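Local coordinates for amino acid adenylation domain-containing protein (PDB 6ULY), which probably activates 4-methyl-2-oxopentanoate, an alpha-keto acid, as its acyl adenylate for nonribosomal depsipeptide synthesis, at residues E303-P307 with K308-R312; Q252-R255 with W256-W259; T58-A62 with L63-A67; R149-V153 with E154-T158. All blocks are in the same frame, centred on the assembly; numbering follows the deposited sequence.

Interaction 1. Residues E303-P307 with K308-R312; sequences EAVVP and KTIHR. With QA7 (5'-O-{(S)-hydroxy[(4-methyl-2-oxopentanoyl)oxy]phosphoryl}adenosine), chain C; SO4 (sulfate ion), chain P.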
loop_
_atom_site.group_PDB
_atom_site.type_symbol
_atom_site.label_atom_id
_atom_site.label_comp_id
_atom_site.label_asym_id
_atom_site.label_seq_id
_atom_site.Cartn_x
_atom_site.Cartn_y
_atom_site.Cartn_z
ATOM N N GLU A 303 9.081 18.357 1.189
ATOM C CA GLU A 303 9.985 17.289 1.595
ATOM C C GLU A 303 10.930 17.840 2.654
ATOM O O GLU A 303 10.834 19.002 3.061
ATOM C CB GLU A 303 10.747 16.718 0.393
ATOM C CG GLU A 303 11.558 17.745 -0.390
ATOM C CD GLU A 303 12.230 17.145 -1.616
ATOM O OE1 GLU A 303 13.195 17.750 -2.131
ATOM O OE2 GLU A 303 11.792 16.066 -2.065
ATOM N N ALA A 304 11.854 16.993 3.096
ATOM C CA ALA A 304 12.760 17.369 4.171
ATOM C C ALA A 304 13.532 18.630 3.806
ATOM O O ALA A 304 14.162 18.706 2.747
ATOM C CB ALA A 304 13.727 16.224 4.467
ATOM N N VAL A 305 13.475 19.621 4.691
ATOM C CA VAL A 305 14.217 20.866 4.528
ATOM C C VAL A 305 15.576 20.671 5.192
ATOM O O VAL A 305 15.663 20.505 6.410
ATOM C CB VAL A 305 13.464 22.056 5.135
ATOM C CG1 VAL A 305 14.244 23.354 4.925
ATOM C CG2 VAL A 305 12.072 22.166 4.529
ATOM N N VAL A 306 16.632 20.685 4.388
ATOM C CA VAL A 306 17.987 20.400 4.870
ATOM C C VAL A 306 18.623 21.714 5.294
ATOM O O VAL A 306 18.696 22.651 4.481
ATOM C CB VAL A 306 18.823 19.705 3.788
ATOM C CG1 VAL A 306 20.202 19.363 4.329
ATOM C CG2 VAL A 306 18.112 18.454 3.286
ATOM N N PRO A 307 19.100 21.837 6.540
ATOM C CA PRO A 307 19.725 23.104 6.957
ATOM C C PRO A 307 20.858 23.559 6.052
ATOM O O PRO A 307 20.902 24.731 5.653
ATOM C CB PRO A 307 20.216 22.791 8.378
ATOM C CG PRO A 307 19.309 21.712 8.865
ATOM C CD PRO A 307 18.964 20.886 7.661
ATOM N N LYS A 308 21.789 22.666 5.720
ATOM C CA LYS A 308 22.938 23.084 4.927
ATOM C C LYS A 308 22.561 23.431 3.493
ATOM O O LYS A 308 23.309 24.154 2.829
ATOM C CB LYS A 308 24.011 21.997 4.954
ATOM C CG LYS A 308 24.795 21.973 6.260
ATOM C CD LYS A 308 25.855 20.883 6.275
ATOM C CE LYS A 308 26.815 21.070 7.442
ATOM N NZ LYS A 308 27.824 19.978 7.532
ATOM N N THR A 309 21.418 22.947 3.003
ATOM C CA THR A 309 20.975 23.320 1.664
ATOM C C THR A 309 20.493 24.766 1.635
ATOM O O THR A 309 20.869 25.540 0.746
ATOM C CB THR A 309 19.864 22.379 1.196
ATOM O OG1 THR A 309 20.383 21.053 1.041
ATOM C CG2 THR A 309 19.279 22.845 -0.129
ATOM N N ILE A 310 19.658 25.150 2.602
ATOM C CA ILE A 310 19.107 26.501 2.602
ATOM C C ILE A 310 20.186 27.518 2.946
ATOM O O ILE A 310 20.214 28.622 2.389
ATOM C CB ILE A 310 17.907 26.598 3.565
ATOM C CG1 ILE A 310 18.316 26.214 4.987
ATOM C CG2 ILE A 310 16.765 25.719 3.079
ATOM C CD1 ILE A 310 17.152 26.168 5.965
ATOM N N HIS A 311 21.092 27.172 3.863
ATOM C CA HIS A 311 22.150 28.107 4.233
ATOM C C HIS A 311 23.073 28.375 3.052
ATOM O O HIS A 311 23.423 29.527 2.770
ATOM C CB HIS A 311 22.946 27.567 5.420
ATOM C CG HIS A 311 24.020 28.497 5.893
ATOM N ND1 HIS A 311 25.363 28.215 5.757
ATOM C CD2 HIS A 311 23.949 29.713 6.485
ATOM C CE1 HIS A 311 26.072 29.213 6.255
ATOM N NE2 HIS A 311 25.238 30.134 6.704
ATOM N N ARG A 312 23.485 27.317 2.349
ATOM C CA ARG A 312 24.310 27.502 1.160
ATOM C C ARG A 312 23.555 28.287 0.096
ATOM O O ARG A 312 24.133 29.133 -0.593
ATOM C CB ARG A 312 24.752 26.142 0.615
ATOM C CG ARG A 312 25.730 26.217 -0.546
ATOM C CD ARG A 312 27.102 26.679 -0.085
ATOM N NE ARG A 312 27.898 27.218 -1.184
ATOM C CZ ARG A 312 29.092 27.782 -1.035
ATOM N NH1 ARG A 312 29.638 27.882 0.172
ATOM N NH2 ARG A 312 29.744 28.248 -2.092
HETATM C C01 QA7 C . 4.204 23.015 1.931
HETATM C C02 QA7 C . 3.667 22.270 0.768
HETATM C C03 QA7 C . 2.408 22.924 0.269
HETATM C C04 QA7 C . 3.588 20.847 1.220
HETATM C C05 QA7 C . 2.398 20.042 0.803
HETATM C C06 QA7 C . 2.607 18.713 0.156
HETATM C C10 QA7 C . 2.609 15.617 1.727
HETATM C C11 QA7 C . 3.643 14.952 2.343
HETATM C C12 QA7 C . 3.532 15.138 3.915
HETATM C C13 QA7 C . 4.688 15.052 4.307
HETATM C C14 QA7 C . 5.661 15.559 3.080
HETATM C C16 QA7 C . 5.613 17.939 3.075
HETATM C C18 QA7 C . 7.347 18.422 4.217
HETATM C C19 QA7 C . 8.416 18.977 4.914
HETATM C C21 QA7 C . 9.168 16.935 5.407
HETATM C C23 QA7 C . 7.263 17.097 4.156
HETATM N N15 QA7 C . 6.175 16.823 3.424
HETATM N N17 QA7 C . 6.313 18.928 3.549
HETATM N N20 QA7 C . 9.279 18.211 5.487
HETATM N N22 QA7 C . 8.208 16.368 4.771
HETATM N N24 QA7 C . 8.524 20.369 5.003
HETATM O O07 QA7 C . 1.584 17.881 -0.132
HETATM O O09 QA7 C . 2.628 15.461 0.358
HETATM O O25 QA7 C . 4.955 15.606 2.043
HETATM O O26 QA7 C . 5.166 13.717 4.563
HETATM O O27 QA7 C . 2.595 14.214 4.641
HETATM O O28 QA7 C . 1.869 16.289 -1.899
HETATM O O29 QA7 C . 0.370 15.807 -0.315
HETATM O O30 QA7 C . 3.661 18.407 -0.096
HETATM O O31 QA7 C . 1.354 20.429 1.022
HETATM P P08 QA7 C . 1.650 16.340 -0.503
HETATM S S SO4 P . 12.213 13.454 1.749
HETATM O O1 SO4 P . 11.080 14.091 2.301
HETATM O O2 SO4 P . 12.190 12.096 2.131
HETATM O O3 SO4 P . 12.206 13.531 0.338
HETATM O O4 SO4 P . 13.407 14.030 2.235
#

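Interaction 2. Residues Q252-R255 with W256-W259; sequences QPLR and WLDW. With SO4 (sulfate ion), chain N; SO4 (sulfate ion), chain O.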
loop_
_atom_site.group_PDB
_atom_site.type_symbol
_atom_site.label_atom_id
_atom_site.label_comp_id
_atom_site.label_asym_id
_atom_site.label_seq_id
_atom_site.Cartn_x
_atom_site.Cartn_y
_atom_site.Cartn_z
ATOM N N GLN A 252 16.786 23.862 -16.951
ATOM C CA GLN A 252 17.772 24.907 -16.664
ATOM C C GLN A 252 17.403 25.562 -15.341
ATOM O O GLN A 252 16.744 26.608 -15.306
ATOM C CB GLN A 252 17.825 25.946 -17.790
ATOM C CG GLN A 252 17.962 25.366 -19.195
ATOM C CD GLN A 252 19.351 24.823 -19.477
ATOM O OE1 GLN A 252 20.339 25.283 -18.902
ATOM N NE2 GLN A 252 19.432 23.837 -20.368
ATOM N N PRO A 253 17.815 24.967 -14.220
ATOM C CA PRO A 253 17.412 25.513 -12.912
ATOM C C PRO A 253 17.705 26.995 -12.735
ATOM O O PRO A 253 16.945 27.687 -12.041
ATOM C CB PRO A 253 18.216 24.659 -11.921
ATOM C CG PRO A 253 18.430 23.362 -12.635
ATOM C CD PRO A 253 18.594 23.722 -14.087
ATOM N N LEU A 254 18.777 27.511 -13.335
ATOM C CA LEU A 254 19.096 28.926 -13.172
ATOM C C LEU A 254 18.016 29.834 -13.741
ATOM O O LEU A 254 18.010 31.031 -13.430
ATOM C CB LEU A 254 20.438 29.248 -13.825
ATOM C CG LEU A 254 21.676 28.733 -13.085
ATOM C CD1 LEU A 254 22.937 29.146 -13.828
ATOM C CD2 LEU A 254 21.716 29.224 -11.641
ATOM N N ARG A 255 17.103 29.304 -14.556
ATOM C CA ARG A 255 15.960 30.096 -14.992
ATOM C C ARG A 255 15.158 30.622 -13.813
ATOM O O ARG A 255 14.560 31.699 -13.904
ATOM C CB ARG A 255 15.067 29.263 -15.903
ATOM C CG ARG A 255 15.608 29.146 -17.297
ATOM C CD ARG A 255 14.844 28.145 -18.126
ATOM N NE ARG A 255 15.416 28.066 -19.461
ATOM C CZ ARG A 255 15.179 27.093 -20.330
ATOM N NH1 ARG A 255 14.376 26.088 -20.011
ATOM N NH2 ARG A 255 15.757 27.129 -21.523
ATOM N N TRP A 256 15.108 29.872 -12.711
ATOM C CA TRP A 256 14.476 30.385 -11.501
ATOM C C TRP A 256 15.025 31.764 -11.164
ATOM O O TRP A 256 14.267 32.709 -10.915
ATOM C CB TRP A 256 14.707 29.412 -10.341
ATOM C CG TRP A 256 13.710 29.498 -9.221
ATOM C CD1 TRP A 256 12.546 30.215 -9.197
ATOM C CD2 TRP A 256 13.792 28.829 -7.955
ATOM N NE1 TRP A 256 11.905 30.036 -7.995
ATOM C CE2 TRP A 256 12.648 29.189 -7.215
ATOM C CE3 TRP A 256 14.727 27.964 -7.374
ATOM C CZ2 TRP A 256 12.412 28.711 -5.927
ATOM C CZ3 TRP A 256 14.491 27.493 -6.094
ATOM C CH2 TRP A 256 13.341 27.866 -5.385
ATOM N N LEU A 257 16.351 31.900 -11.160
ATOM C CA LEU A 257 16.954 33.199 -10.889
ATOM C C LEU A 257 16.514 34.230 -11.922
ATOM O O LEU A 257 16.044 35.317 -11.567
ATOM C CB LEU A 257 18.478 33.073 -10.859
ATOM C CG LEU A 257 19.041 32.091 -9.828
ATOM C CD1 LEU A 257 20.554 32.239 -9.727
ATOM C CD2 LEU A 257 18.396 32.281 -8.465
ATOM N N ASP A 258 16.648 33.900 -13.211
ATOM C CA ASP A 258 16.234 34.827 -14.264
ATOM C C ASP A 258 14.808 35.301 -14.043
ATOM O O ASP A 258 14.495 36.487 -14.216
ATOM C CB ASP A 258 16.325 34.156 -15.635
ATOM C CG ASP A 258 17.709 33.663 -15.960
ATOM O OD1 ASP A 258 18.657 33.981 -15.211
ATOM O OD2 ASP A 258 17.839 32.946 -16.971
ATOM N N TRP A 259 13.922 34.370 -13.690
ATOM C CA TRP A 259 12.506 34.687 -13.563
ATOM C C TRP A 259 12.259 35.601 -12.370
ATOM O O TRP A 259 11.566 36.617 -12.486
ATOM C CB TRP A 259 11.702 33.393 -13.441
ATOM C CG TRP A 259 11.697 32.547 -14.693
ATOM C CD1 TRP A 259 11.894 32.976 -15.975
ATOM C CD2 TRP A 259 11.485 31.128 -14.774
ATOM N NE1 TRP A 259 11.808 31.917 -16.849
ATOM C CE2 TRP A 259 11.564 30.772 -16.137
ATOM C CE3 TRP A 259 11.235 30.126 -13.829
ATOM C CZ2 TRP A 259 11.400 29.460 -16.577
ATOM C CZ3 TRP A 259 11.075 28.818 -14.270
ATOM C CH2 TRP A 259 11.159 28.500 -15.632
HETATM S S SO4 N . 15.131 23.854 -22.949
HETATM O O1 SO4 N . 14.494 23.934 -21.666
HETATM O O2 SO4 N . 14.763 22.620 -23.589
HETATM O O3 SO4 N . 14.705 24.960 -23.763
HETATM O O4 SO4 N . 16.557 23.902 -22.782
HETATM S S SO4 O . 15.427 30.451 -23.457
HETATM O O1 SO4 O . 14.678 30.540 -22.237
HETATM O O2 SO4 O . 16.639 29.719 -23.222
HETATM O O3 SO4 O . 14.644 29.775 -24.453
HETATM O O4 SO4 O . 15.749 31.771 -23.917
#

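Interaction 3. Residues T58-A62 with L63-A67; sequences TGLRA and LGLKA. With SO4 (sulfate ion), chain I.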
loop_
_atom_site.group_PDB
_atom_site.type_symbol
_atom_site.label_atom_id
_atom_site.label_comp_id
_atom_site.label_asym_id
_atom_site.label_seq_id
_atom_site.Cartn_x
_atom_site.Cartn_y
_atom_site.Cartn_z
ATOM N N THR A 58 -18.648 27.447 -21.883
ATOM C CA THR A 58 -19.603 27.193 -22.956
ATOM C C THR A 58 -19.354 25.835 -23.594
ATOM O O THR A 58 -20.296 25.075 -23.852
ATOM C CB THR A 58 -19.518 28.293 -24.015
ATOM O OG1 THR A 58 -19.916 29.546 -23.447
ATOM C CG2 THR A 58 -20.415 27.957 -25.202
ATOM N N GLY A 59 -18.090 25.518 -23.867
ATOM C CA GLY A 59 -17.778 24.247 -24.496
ATOM C C GLY A 59 -18.036 23.064 -23.585
ATOM O O GLY A 59 -18.546 22.031 -24.029
ATOM N N LEU A 60 -17.693 23.194 -22.301
ATOM C CA LEU A 60 -17.921 22.097 -21.365
ATOM C C LEU A 60 -19.405 21.774 -21.252
ATOM O O LEU A 60 -19.795 20.600 -21.263
ATOM C CB LEU A 60 -17.338 22.444 -19.995
ATOM C CG LEU A 60 -15.822 22.649 -19.948
ATOM C CD1 LEU A 60 -15.368 23.002 -18.545
ATOM C CD2 LEU A 60 -15.087 21.416 -20.453
ATOM N N ARG A 61 -20.252 22.803 -21.152
ATOM C CA ARG A 61 -21.690 22.558 -21.110
ATOM C C ARG A 61 -22.196 22.012 -22.438
ATOM O O ARG A 61 -23.164 21.243 -22.461
ATOM C CB ARG A 61 -22.428 23.842 -20.728
ATOM C CG ARG A 61 -22.390 24.124 -19.234
ATOM C CD ARG A 61 -22.978 25.474 -18.873
ATOM N NE ARG A 61 -23.116 25.620 -17.427
ATOM C CZ ARG A 61 -23.244 26.781 -16.793
ATOM N NH1 ARG A 61 -23.243 27.919 -17.472
ATOM N NH2 ARG A 61 -23.362 26.803 -15.473
ATOM N N ALA A 62 -21.552 22.380 -23.548
ATOM C CA ALA A 62 -21.918 21.798 -24.835
ATOM C C ALA A 62 -21.629 20.304 -24.873
ATOM O O ALA A 62 -22.301 19.559 -25.596
ATOM C CB ALA A 62 -21.177 22.508 -25.966
ATOM N N LEU A 63 -20.638 19.848 -24.108
ATOM C CA LEU A 63 -20.312 18.430 -24.024
ATOM C C LEU A 63 -21.161 17.688 -23.001
ATOM O O LEU A 63 -20.963 16.485 -22.814
ATOM C CB LEU A 63 -18.828 18.260 -23.692
ATOM C CG LEU A 63 -17.885 18.814 -24.763
ATOM C CD1 LEU A 63 -16.444 18.846 -24.279
ATOM C CD2 LEU A 63 -18.001 18.000 -26.043
ATOM N N GLY A 64 -22.094 18.370 -22.341
ATOM C CA GLY A 64 -23.032 17.725 -21.450
ATOM C C GLY A 64 -22.687 17.793 -19.980
ATOM O O GLY A 64 -23.406 17.198 -19.169
ATOM N N LEU A 65 -21.628 18.506 -19.608
ATOM C CA LEU A 65 -21.192 18.524 -18.219
ATOM C C LEU A 65 -22.210 19.244 -17.347
ATOM O O LEU A 65 -22.617 20.370 -17.647
ATOM C CB LEU A 65 -19.828 19.194 -18.102
ATOM C CG LEU A 65 -18.631 18.275 -18.347
ATOM C CD1 LEU A 65 -18.793 17.498 -19.643
ATOM C CD2 LEU A 65 -17.341 19.078 -18.368
ATOM N N LYS A 66 -22.617 18.587 -16.263
ATOM C CA LYS A 66 -23.547 19.145 -15.294
ATOM C C LYS A 66 -22.823 19.419 -13.980
ATOM O O LYS A 66 -21.798 18.806 -13.675
ATOM C CB LYS A 66 -24.723 18.192 -15.054
ATOM C CG LYS A 66 -25.482 17.810 -16.320
ATOM C CD LYS A 66 -26.186 19.011 -16.947
ATOM C CE LYS A 66 -27.012 18.602 -18.160
ATOM N NZ LYS A 66 -27.848 19.722 -18.678
ATOM N N ALA A 67 -23.366 20.360 -13.208
ATOM C CA ALA A 67 -22.785 20.698 -11.915
ATOM C C ALA A 67 -22.628 19.445 -11.062
ATOM O O ALA A 67 -23.557 18.643 -10.937
ATOM C CB ALA A 67 -23.669 21.724 -11.200
HETATM S S SO4 I . -26.616 22.159 -13.907
HETATM O O1 SO4 I . -26.787 22.015 -12.483
HETATM O O2 SO4 I . -26.963 20.919 -14.559
HETATM O O3 SO4 I . -25.245 22.491 -14.194
HETATM O O4 SO4 I . -27.482 23.220 -14.365
#

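Interaction 4. Residues R149-V153 with E154-T158; sequences RVAAV and EPMLT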
loop_
_atom_site.group_PDB
_atom_site.type_symbol
_atom_site.label_atom_id
_atom_site.label_comp_id
_atom_site.label_asym_id
_atom_site.label_seq_id
_atom_site.Cartn_x
_atom_site.Cartn_y
_atom_site.Cartn_z
ATOM N N ARG A 149 -13.401 9.853 -23.443
ATOM C CA ARG A 149 -13.850 11.100 -24.049
ATOM C C ARG A 149 -12.822 12.177 -23.741
ATOM O O ARG A 149 -12.479 12.392 -22.574
ATOM C CB ARG A 149 -15.228 11.516 -23.524
ATOM C CG ARG A 149 -16.376 10.671 -24.048
ATOM C CD ARG A 149 -17.662 10.969 -23.290
ATOM N NE ARG A 149 -18.784 10.156 -23.754
ATOM C CZ ARG A 149 -19.975 10.113 -23.163
ATOM N NH1 ARG A 149 -20.210 10.832 -22.073
ATOM N NH2 ARG A 149 -20.935 9.343 -23.659
ATOM N N VAL A 150 -12.332 12.844 -24.785
ATOM C CA VAL A 150 -11.289 13.851 -24.654
ATOM C C VAL A 150 -11.730 15.123 -25.367
ATOM O O VAL A 150 -12.502 15.083 -26.331
ATOM C CB VAL A 150 -9.941 13.354 -25.223
ATOM C CG1 VAL A 150 -8.798 14.237 -24.739
ATOM C CG2 VAL A 150 -9.706 11.897 -24.842
ATOM N N ALA A 151 -11.231 16.259 -24.883
ATOM C CA ALA A 151 -11.537 17.547 -25.484
ATOM C C ALA A 151 -10.440 18.528 -25.103
ATOM O O ALA A 151 -9.995 18.549 -23.953
ATOM C CB ALA A 151 -12.906 18.066 -25.031
ATOM N N ALA A 152 -10.004 19.325 -26.074
ATOM C CA ALA A 152 -8.968 20.318 -25.847
ATOM C C ALA A 152 -9.587 21.636 -25.398
ATOM O O ALA A 152 -10.731 21.955 -25.732
ATOM C CB ALA A 152 -8.140 20.539 -27.114
ATOM N N VAL A 153 -8.804 22.405 -24.642
ATOM C CA VAL A 153 -9.284 23.659 -24.074
ATOM C C VAL A 153 -9.144 24.816 -25.061
ATOM O O VAL A 153 -10.055 25.639 -25.185
ATOM C CB VAL A 153 -8.535 23.944 -22.760
ATOM C CG1 VAL A 153 -8.674 25.404 -22.364
ATOM C CG2 VAL A 153 -9.053 23.040 -21.652
ATOM N N GLU A 154 -8.011 24.916 -25.757
ATOM C CA GLU A 154 -7.792 26.033 -26.678
ATOM C C GLU A 154 -8.947 26.230 -27.652
ATOM O O GLU A 154 -9.424 27.367 -27.785
ATOM C CB GLU A 154 -6.472 25.834 -27.436
ATOM C CG GLU A 154 -5.223 25.967 -26.572
ATOM C CD GLU A 154 -4.793 24.644 -25.947
ATOM O OE1 GLU A 154 -5.628 23.721 -25.869
ATOM O OE2 GLU A 154 -3.615 24.529 -25.543
ATOM N N PRO A 155 -9.450 25.202 -28.335
ATOM C CA PRO A 155 -10.645 25.398 -29.172
ATOM C C PRO A 155 -11.801 26.075 -28.449
ATOM O O PRO A 155 -12.560 26.825 -29.077
ATOM C CB PRO A 155 -11.012 23.968 -29.589
ATOM C CG PRO A 155 -9.740 23.201 -29.497
ATOM C CD PRO A 155 -8.981 23.805 -28.355
ATOM N N MET A 156 -11.962 25.827 -27.146
ATOM C CA MET A 156 -13.066 26.434 -26.409
ATOM C C MET A 156 -12.840 27.919 -26.175
ATOM O O MET A 156 -13.811 28.669 -26.011
ATOM C CB MET A 156 -13.262 25.717 -25.071
ATOM C CG MET A 156 -13.518 24.228 -25.197
ATOM S SD MET A 156 -13.659 23.366 -23.614
ATOM C CE MET A 156 -13.797 21.670 -24.163
ATOM N N LEU A 157 -11.582 28.366 -26.159
ATOM C CA LEU A 157 -11.296 29.775 -25.924
ATOM C C LEU A 157 -11.866 30.677 -27.009
ATOM O O LEU A 157 -11.903 31.898 -26.818
ATOM C CB LEU A 157 -9.785 30.004 -25.820
ATOM C CG LEU A 157 -9.141 29.828 -24.444
ATOM C CD1 LEU A 157 -7.653 30.126 -24.519
ATOM C CD2 LEU A 157 -9.802 30.725 -23.403
ATOM N N THR A 158 -12.309 30.115 -28.132
ATOM C CA THR A 158 -12.871 30.896 -29.224
ATOM C C THR A 158 -14.394 30.914 -29.192
ATOM O O THR A 158 -15.028 31.240 -30.201
ATOM C CB THR A 158 -12.381 30.352 -30.567
ATOM O OG1 THR A 158 -13.112 29.168 -30.907
ATOM C CG2 THR A 158 -10.896 30.022 -30.509
#

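Interaction 1. Residues E303-P307 with K308-R312
Ile310 N and Thr309 N both turn back to Val306 O, the carbonyl of the N-cap residue of helix 307-317. Ile310 N donates to Val306 O at 3.3 Å in a fairly straight bond (163°), and Thr309 N reaches the same oxygen in a weak, bent one. One residue on, His311 N bonds to Pro307 O at 3.0 Å. Pro307, with no N-H to offer, fits the first turn, where the amide nitrogens have no helical acceptor.

Side chains pack along the same turn. Val305 CG1 meets Ile310 CG2 at 3.9 Å, the two side chains crossing at about a right angle. Ile310 places CG1 between its backbone N and carbonyl carbon (chi1 58°), which presses CG1 to 3.1 Å from Pro307 O, a tight fit. Thr309 turns its hydroxyl back over the N-cap residue, OG1 lying 3.4 Å from Val306 CB; the polar partner of that hydroxyl is Thr562 OG1 near the start of helix 560-570.

Ligand contacts fill the upstream end. Glu303 O lies over the adenine of the bound keto acyl adenylate, 3.0 Å from N20 of QA7, while Ala304 N bonds to O1 of a sulfate, probably from the crystallisation liquor, at 3.1 Å. Gln565 NE2 hydrogen-bonds the same sulfate and also donates to Ala304 O.

The arrangement is a strand-to-helix connection, from strand 297-301 into helix 307-317, whose loop lines the adenine pocket of an adenylation domain of the ANL superfamily.

Interaction 2. Residues Q252-R255 with W256-W259
A type I beta turn, Gln252 to Arg255, runs straight into the first turn of helix 255-262, and here Arg255 lies across the indole of Trp259. Arg255 CB sits over the six-membered ring, 3.9 Å from its centroid and 16° off the normal, a CH-pi contact. Arg255 O does double duty: it lies over a face of the same indole and accepts Trp259 N at 2.8 Å. Leu254 O takes Asp258 N at 3.2 Å, and Pro253 O takes Trp256 N from above its carbonyl plane. On another side of the helix Leu254 CD2 touches Leu257 CD1 at 3.8 Å.

Beyond the ring the Arg255 chain runs straight out, carrying the guanidinium to two sulfates, probably from the crystallisation liquor. Arg255 NH1 bonds to SO4 (chain N) O1 at 2.7 Å. Arg255 NH2 reaches SO4 (chain O) O2 at 3.2 Å; Asp248 O also takes NH1. Gln252 CG lies 3.5 Å above one guanidinium face. Asp258 OD1 turns to Trp290 NE1, and Trp256 NE1 to Thr268 OG1.

One arginine thus splits its chemistry: methylenes pack on an aromatic face while the charged end gathers anions, which probably offset its charge.

Interaction 3. Residues T58-A62 with L63-A67
Helix 46-62 closes in a Schellman motif: Leu65 N reaches back to Leu60 O at 3.2 Å, and Gly64 N bonds to Arg61 O at 3.1 Å. Before them Leu63 N still makes the helical bond to Gly59 O at 3.0 Å, with a second, weak one to Leu60 O. Gly64 reverses the chain with a positive phi of 99°, where a side chain would jam against the preceding carbonyl oxygen.

The same reversal brings together the two leucines that flank the motif. Leu65 CD2 packs against Leu60 CB at 3.7 Å and also touches its CD2, while Leu127 and Leu125 of strand 125-128 back the pair. Leu63 lies along the last turn, its CG 3.4 Å from Gly59 O. Arg61 extends away from the turn to a salt bridge with Asp162 and a bond to Ala164 O. Farther along, Ala67 N donates to O3 of a sulfate at 3.0 Å, Lys66 CD lying beside another oxygen of that ion.

The carbonyls of Gly59, Leu60 and Arg61 are therefore met by amides of the outgoing chain, and a leucine-leucine contact seals the cap on the side facing the sheet.

Interaction 4. Residues R149-V153 with E154-T158
Val153 O is the acceptor across the junction where strand 150-152, an edge strand of the seven-stranded mixed sheet, gives way to a helical turn, but the firmer bonds lie within and around that turn. Leu157 N donates to Glu154 O at 2.9 Å and Thr158 OG1 to Pro155 O at 3.0 Å. Glu154, bent at chi2 (89°), swings OE1 to the backbone N of Asp130, where helix 130-137 begins, and so ties the turn to that helix. Met156 N comes to 2.7 Å from Val153 O and Leu157 N to 3.3 Å; both bonds are weak because their N-H groups point well off line. Backbone bonds to Ile126 and Thr128 hold the strand to its parallel neighbour 125-128.

Packing follows the direction change. The ring of Pro155 leans on Ala152, CD lying 3.6 Å from Ala152 CB. Val153 turns to the other side, against Ala80 and Ala84 of helix 78-91. Met156 folds back along the strand it has just left: CG stands anti to its own carbonyl carbon (chi1 -57°) and the chain beyond is extended, which sets the methyl CE 3.5 Å from Ala152 O and 3.8 Å from Ala151 CB.

How the interactions relate
Along the chain the order is interaction 3, interaction 4, interaction 2, interaction 1, all within the AMP-binding region. Interactions 3 and 4 are neighbours, centres 11 Å apart, at the edge of the seven-stranded sheet: Leu63 CD1 packs on Ala151 CB at 3.7 Å and Leu60 meets Met156, so the C-terminal end of helix 46-62 and its cap pack on strand 150-152 and the turn after it. Interactions 1 and 2, centres 19 Å apart, belong to connections of the nine-stranded sheet and do not touch; helix 272-279 lies against both. Interactions 1 and 3 lie 46 Å apart between centres, on opposite sides of the chain's centre. Interaction 1 contributes residues to the adenylate pocket.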